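Local coordinates for protein ketosynthase (Streptomyces sp. MSC090213JE08, PDB 6KXD) that probably catalyses the condensation of malonyl-ACP with acyl-ACP that lengthens the chain, as the ketosynthase of the ishigamide ketosynthase/chain length factor pair, at residues N391-A394 / N398-V401; S263-A266 / P272-D275. All blocks are in the same frame, centred on the assembly; numbering follows the deposited sequence.

Contact 1. Residues N391-A394 / N398-V401; sequences NSSA and NNAV
The hydroxymethyl group of S393 sits against the amide end of N399, its OG giving a hydrogen bond of 2.7 Å to N399 OD1. The donor is tilted 17° from the carbonyl plane. OG of S393 lies beside its own backbone N (chi1 -65°), which carries it along the strand to the level of N399 OD1, and N399 ND2 turns to D265 and S263 on the neighbouring strand. On the same face N391 and V401 lie side by side, with OD1 of N391 3.6 Å from CG1 of V401; the amide's polar partners are Q389 and E312, so the valine only flanks it. Helix 274-288 packs on this face through I277, I281 and A284.

On the other face, S392 OG bonds to the carbonyl A400 O at 2.7 Å, in the carbonyl plane and on a lone pair. N174 ND2 also donates to A400 O. The strands are antiparallel, with axes 4.7 Å apart. Of the backbone bonds, A400 N to S392 O is the straightest, 3.0 Å with 162° at the hydrogen. Nearer the turn, A394 N to N398 O is short, 2.8 Å, but bent and weak, while the CA of S393 makes a C-H...O contact of 3.4 Å with N398 O. N398 directs its amide away from the hairpin, to N171 of the neighbouring subunit. The hairpin is therefore a largely buried polar seam of the thiolase-type fold: serine hydroxyls supplement a partly irregular backbone ladder, and the asparagine amides carry the hydrogen bonding on to the adjoining strand and across the dimer.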
ATOM      1  N   ASN A 391      -5.633 -10.196 -13.778  1.00 46.00           N
ATOM      2  CA  ASN A 391      -6.632  -9.456 -13.131  1.00 43.51           C
ATOM      3  C   ASN A 391      -6.447  -9.521 -11.623  1.00 44.92           C
ATOM      4  O   ASN A 391      -5.992 -10.508 -11.039  1.00 40.76           O
ATOM      5  CB  ASN A 391      -8.045  -9.974 -13.380  1.00 41.45           C
ATOM      6  CG  ASN A 391      -8.558  -9.719 -14.779  1.00 44.83           C
ATOM      7  OD1 ASN A 391      -7.876  -9.147 -15.624  1.00 45.57           O
ATOM      8  ND2 ASN A 391      -9.785 -10.143 -15.021  1.00 45.66           N
ATOM      9  N   SER A 392      -6.928  -8.458 -10.979  1.00 38.40           N
ATOM     10  CA  SER A 392      -6.980  -8.455  -9.573  1.00 38.73           C
ATOM     11  C   SER A 392      -7.978  -7.387  -9.167  1.00 40.42           C
ATOM     12  O   SER A 392      -8.082  -6.354  -9.823  1.00 42.54           O
ATOM     13  CB  SER A 392      -5.621  -8.238  -8.966  1.00 43.55           C
ATOM     14  OG  SER A 392      -5.260  -6.866  -9.063  1.00 43.70           O
ATOM     15  N   SER A 393      -8.765  -7.734  -8.151  1.00 43.34           N
ATOM     16  CA  SER A 393      -9.757  -6.896  -7.575  1.00 39.99           C
ATOM     17  C   SER A 393      -9.584  -7.052  -6.079  1.00 45.72           C
ATOM     18  O   SER A 393      -9.035  -8.056  -5.630  1.00 52.36           O
ATOM     19  CB  SER A 393     -11.154  -7.260  -8.007  1.00 42.42           C
ATOM     20  OG  SER A 393     -11.292  -7.047  -9.396  1.00 45.11           O
ATOM     21  N   ALA A 394      -9.933  -6.011  -5.344  1.00 41.57           N
ATOM     22  CA  ALA A 394      -9.763  -6.032  -3.934  1.00 39.11           C
ATOM     23  C   ALA A 394     -10.953  -5.337  -3.309  1.00 40.51           C
ATOM     24  O   ALA A 394     -11.721  -4.682  -4.001  1.00 42.23           O
ATOM     25  CB  ALA A 394      -8.446  -5.384  -3.557  1.00 44.83           C
ATOM     26  N   ASN A 398     -10.879  -1.658  -5.415  1.00 36.36           N
ATOM     27  CA  ASN A 398      -9.624  -1.411  -5.991  1.00 36.80           C
ATOM     28  C   ASN A 398      -9.373  -2.493  -7.032  1.00 44.44           C
ATOM     29  O   ASN A 398      -9.318  -3.674  -6.670  1.00 43.20           O
ATOM     30  CB  ASN A 398      -8.525  -1.492  -4.943  1.00 39.09           C
ATOM     31  CG  ASN A 398      -8.419  -0.270  -4.047  1.00 41.97           C
ATOM     32  OD1 ASN A 398      -7.434  -0.170  -3.342  1.00 38.50           O
ATOM     33  ND2 ASN A 398      -9.355   0.670  -4.086  1.00 38.34           N
ATOM     34  N   ASN A 399      -9.280  -2.099  -8.289  1.00 37.19           N
ATOM     35  CA  ASN A 399      -8.969  -3.024  -9.335  1.00 42.87           C
ATOM     36  C   ASN A 399      -7.651  -2.636  -9.984  1.00 37.88           C
ATOM     37  O   ASN A 399      -7.388  -1.446 -10.242  1.00 38.04           O
ATOM     38  CB  ASN A 399     -10.045  -3.064 -10.420  1.00 45.34           C
ATOM     39  CG  ASN A 399     -11.426  -3.278  -9.865  1.00 40.00           C
ATOM     40  OD1 ASN A 399     -11.747  -4.352  -9.346  1.00 42.76           O
ATOM     41  ND2 ASN A 399     -12.259  -2.241  -9.961  1.00 42.95           N
ATOM     42  N   ALA A 400      -6.843  -3.650 -10.284  1.00 35.80           N
ATOM     43  CA  ALA A 400      -5.627  -3.511 -11.010  1.00 37.28           C
ATOM     44  C   ALA A 400      -5.487  -4.701 -11.972  1.00 41.38           C
ATOM     45  O   ALA A 400      -5.562  -5.841 -11.567  1.00 39.86           O
ATOM     46  CB  ALA A 400      -4.442  -3.470 -10.083  1.00 37.32           C
ATOM     47  N   VAL A 401      -5.208  -4.372 -13.220  1.00 38.46           N
ATOM     48  CA  VAL A 401      -5.059  -5.336 -14.295  1.00 44.17           C
ATOM     49  C   VAL A 401      -3.708  -5.091 -14.947  1.00 40.20           C
ATOM     50  O   VAL A 401      -3.363  -3.945 -15.270  1.00 44.64           O
ATOM     51  CB  VAL A 401      -6.219  -5.190 -15.294  1.00 41.38           C
ATOM     52  CG1 VAL A 401      -6.044  -6.176 -16.434  1.00 46.23           C
ATOM     53  CG2 VAL A 401      -7.551  -5.350 -14.588  1.00 45.71           C
TER

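Contact 2. Residues S263-A266 / P272-D275; sequences SCDA and PNRD
D265 and N273 bring their CA atoms to 5.9 Å of each other, the nearest backbone approach here, just after strand 255-264 ends and at the residue preceding helix 274-288. No direct hydrogen bond joins the two segments. The side chains slide past one another in opposite directions, with carboxylate and amide planes 36° apart; the carboxylate of D265 lies alongside CB of N273, though the modelled carbon spacing is too short to be trusted in detail.

Two waters make the connection. Water 2 donates to D265 OD2 at 2.6 Å and accepts from N273 N at 3.2 Å, while water 1 donates both to D265 O at 2.8 Å and to N273 OD1 at 2.9 Å. With CG anti to the backbone N (chi1 -173°), N273 folds its amide oxygen over the start of the helix, where OD1 takes the N-H of G276 as the N-cap. An alanine in place of D265, whose OD1 accepts from N399 ND2, would probably leave water 2 without its carboxylate acceptor and that amide nitrogen without one of its oxygen partners.

Packing of C264 and A266 on G169 and L167 of the neighbouring subunit places this junction beside the dimer interface. S263 OG hydrogen-bonds G276 O directly, whereas D265 and N273 are linked by the two waters. Proximity to the helix N-terminus is likely to favour the negative charge of D265.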
ATOM      1  N   SER A 263      -8.473   0.986 -11.771  1.00 38.05           N
ATOM      2  CA  SER A 263      -9.754   1.581 -11.592  1.00 39.73           C
ATOM      3  C   SER A 263     -10.239   1.390 -10.167  1.00 44.10           C
ATOM      4  O   SER A 263      -9.781   0.521  -9.442  1.00 37.94           O
ATOM      5  CB  SER A 263     -10.771   1.014 -12.545  1.00 44.39           C
ATOM      6  OG  SER A 263     -10.946  -0.361 -12.289  1.00 40.93           O
ATOM      7  N   CYS A 264     -11.206   2.235  -9.831  1.00 37.51           N
ATOM      8  CA  CYS A 264     -11.841   2.156  -8.636  1.00 38.40           C
ATOM      9  C   CYS A 264     -13.337   2.050  -8.900  1.00 37.16           C
ATOM     10  O   CYS A 264     -13.927   2.832  -9.679  1.00 36.46           O
ATOM     11  CB  CYS A 264     -11.522   3.352  -7.750  1.00 39.51           C
ATOM     12  SG  CYS A 264     -12.315   3.192  -6.148  1.00 40.61           S
ATOM     13  N   ASP A 265     -13.977   1.102  -8.223  1.00 38.17           N
ATOM     14  CA  ASP A 265     -15.438   0.907  -8.437  1.00 39.09           C
ATOM     15  C   ASP A 265     -16.258   2.089  -7.903  1.00 40.97           C
ATOM     16  O   ASP A 265     -17.328   2.400  -8.450  1.00 40.35           O
ATOM     17  CB  ASP A 265     -15.992  -0.331  -7.743  1.00 38.88           C
ATOM     18  CG  ASP A 265     -15.290  -1.648  -8.044  1.00 41.36           C
ATOM     19  OD1 ASP A 265     -14.696  -1.760  -9.136  1.00 44.89           O
ATOM     20  OD2 ASP A 265     -15.442  -2.589  -7.187  1.00 48.72           O
ATOM     21  N   ALA A 266     -15.806   2.675  -6.792  1.00 39.77           N
ATOM     22  CA  ALA A 266     -16.454   3.763  -6.134  1.00 40.17           C
ATOM     23  C   ALA A 266     -17.905   3.362  -5.909  1.00 41.66           C
ATOM     24  O   ALA A 266     -18.849   4.114  -6.153  1.00 43.21           O
ATOM     25  CB  ALA A 266     -16.338   5.039  -6.958  1.00 41.52           C
ATOM     26  N   PRO A 272     -17.408  -6.874  -5.500  1.00 44.05           N
ATOM     27  CA  PRO A 272     -16.772  -6.522  -6.759  1.00 43.92           C
ATOM     28  C   PRO A 272     -17.811  -5.784  -7.601  1.00 40.79           C
ATOM     29  O   PRO A 272     -19.009  -5.864  -7.302  1.00 43.35           O
ATOM     30  CB  PRO A 272     -16.414  -7.874  -7.382  1.00 49.02           C
ATOM     31  CG  PRO A 272     -17.501  -8.769  -6.868  1.00 49.78           C
ATOM     32  CD  PRO A 272     -17.807  -8.292  -5.460  1.00 49.30           C
ATOM     33  N   ASN A 273     -17.326  -5.099  -8.612  1.00 41.16           N
ATOM     34  CA  ASN A 273     -18.157  -4.268  -9.442  1.00 42.62           C
ATOM     35  C   ASN A 273     -17.822  -4.566 -10.888  1.00 38.84           C
ATOM     36  O   ASN A 273     -16.688  -4.470 -11.322  1.00 40.17           O
ATOM     37  CB  ASN A 273     -17.922  -2.798  -9.135  1.00 44.14           C
ATOM     38  CG  ASN A 273     -18.902  -1.900  -9.859  1.00 40.95           C
ATOM     39  OD1 ASN A 273     -18.664  -1.527 -11.010  1.00 43.87           O
ATOM     40  ND2 ASN A 273     -19.971  -1.555  -9.176  1.00 44.28           N
ATOM     41  N   ARG A 274     -18.841  -4.942 -11.666  1.00 41.13           N
ATOM     42  CA  ARG A 274     -18.610  -5.339 -13.017  1.00 38.67           C
ATOM     43  C   ARG A 274     -17.971  -4.201 -13.848  1.00 38.96           C
ATOM     44  O   ARG A 274     -17.030  -4.391 -14.613  1.00 39.91           O
ATOM     45  CB  ARG A 274     -19.983  -5.769 -13.562  1.00 46.75           C
ATOM     46  CG  ARG A 274     -20.039  -6.042 -15.051  1.00 57.76           C
ATOM     47  CD  ARG A 274     -21.499  -6.337 -15.336  1.00 59.99           C
ATOM     48  NE  ARG A 274     -21.756  -6.366 -16.753  1.00 69.16           N
ATOM     49  CZ  ARG A 274     -22.897  -6.780 -17.293  1.00 74.44           C
ATOM     50  NH1 ARG A 274     -23.914  -7.124 -16.516  1.00 71.54           N
ATOM     51  NH2 ARG A 274     -23.002  -6.864 -18.605  1.00 67.99           N
ATOM     52  N   ASP A 275     -18.591  -3.009 -13.778  1.00 41.78           N
ATOM     53  CA  ASP A 275     -18.151  -1.819 -14.559  1.00 48.75           C
ATOM     54  C   ASP A 275     -16.715  -1.451 -14.164  1.00 44.75           C
ATOM     55  O   ASP A 275     -15.867  -1.137 -15.026  1.00 43.21           O
ATOM     56  CB  ASP A 275     -19.121  -0.642 -14.347  1.00 49.99           C
ATOM     57  CG  ASP A 275     -20.474  -0.827 -15.032  1.00 68.13           C
ATOM     58  OD1 ASP A 275     -20.693  -1.902 -15.674  1.00 68.69           O
ATOM     59  OD2 ASP A 275     -21.300   0.111 -14.945  1.00 74.36           O
TER
HETATM   60  O   HOH W   1     -17.983   1.336 -10.928  1.00 43.39           O
HETATM   61  O   HOH W   2     -14.229  -4.710  -8.121  1.00 46.92           O

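Overall arrangement
Contact 1 is the more central, about 11 Å from the chain centre to its own centre and buried at nearly every residue; contact 2 lies about 19 Å out and is only partly buried. Their centres are about 9 Å apart, and strands 398-405 and 255-264 are neighbours in one sheet. N399 joins them twice: its backbone N lies 2.9 Å from S263 O, and its ND2 2.6 Å from D265 OD1, both probable hydrogen bonds. Helix 274-288, whose start belongs to contact 2, also packs on one face of contact 1. Direct strand and hydroxyl bonds serve the inner site, whereas water bridges serve the outer one.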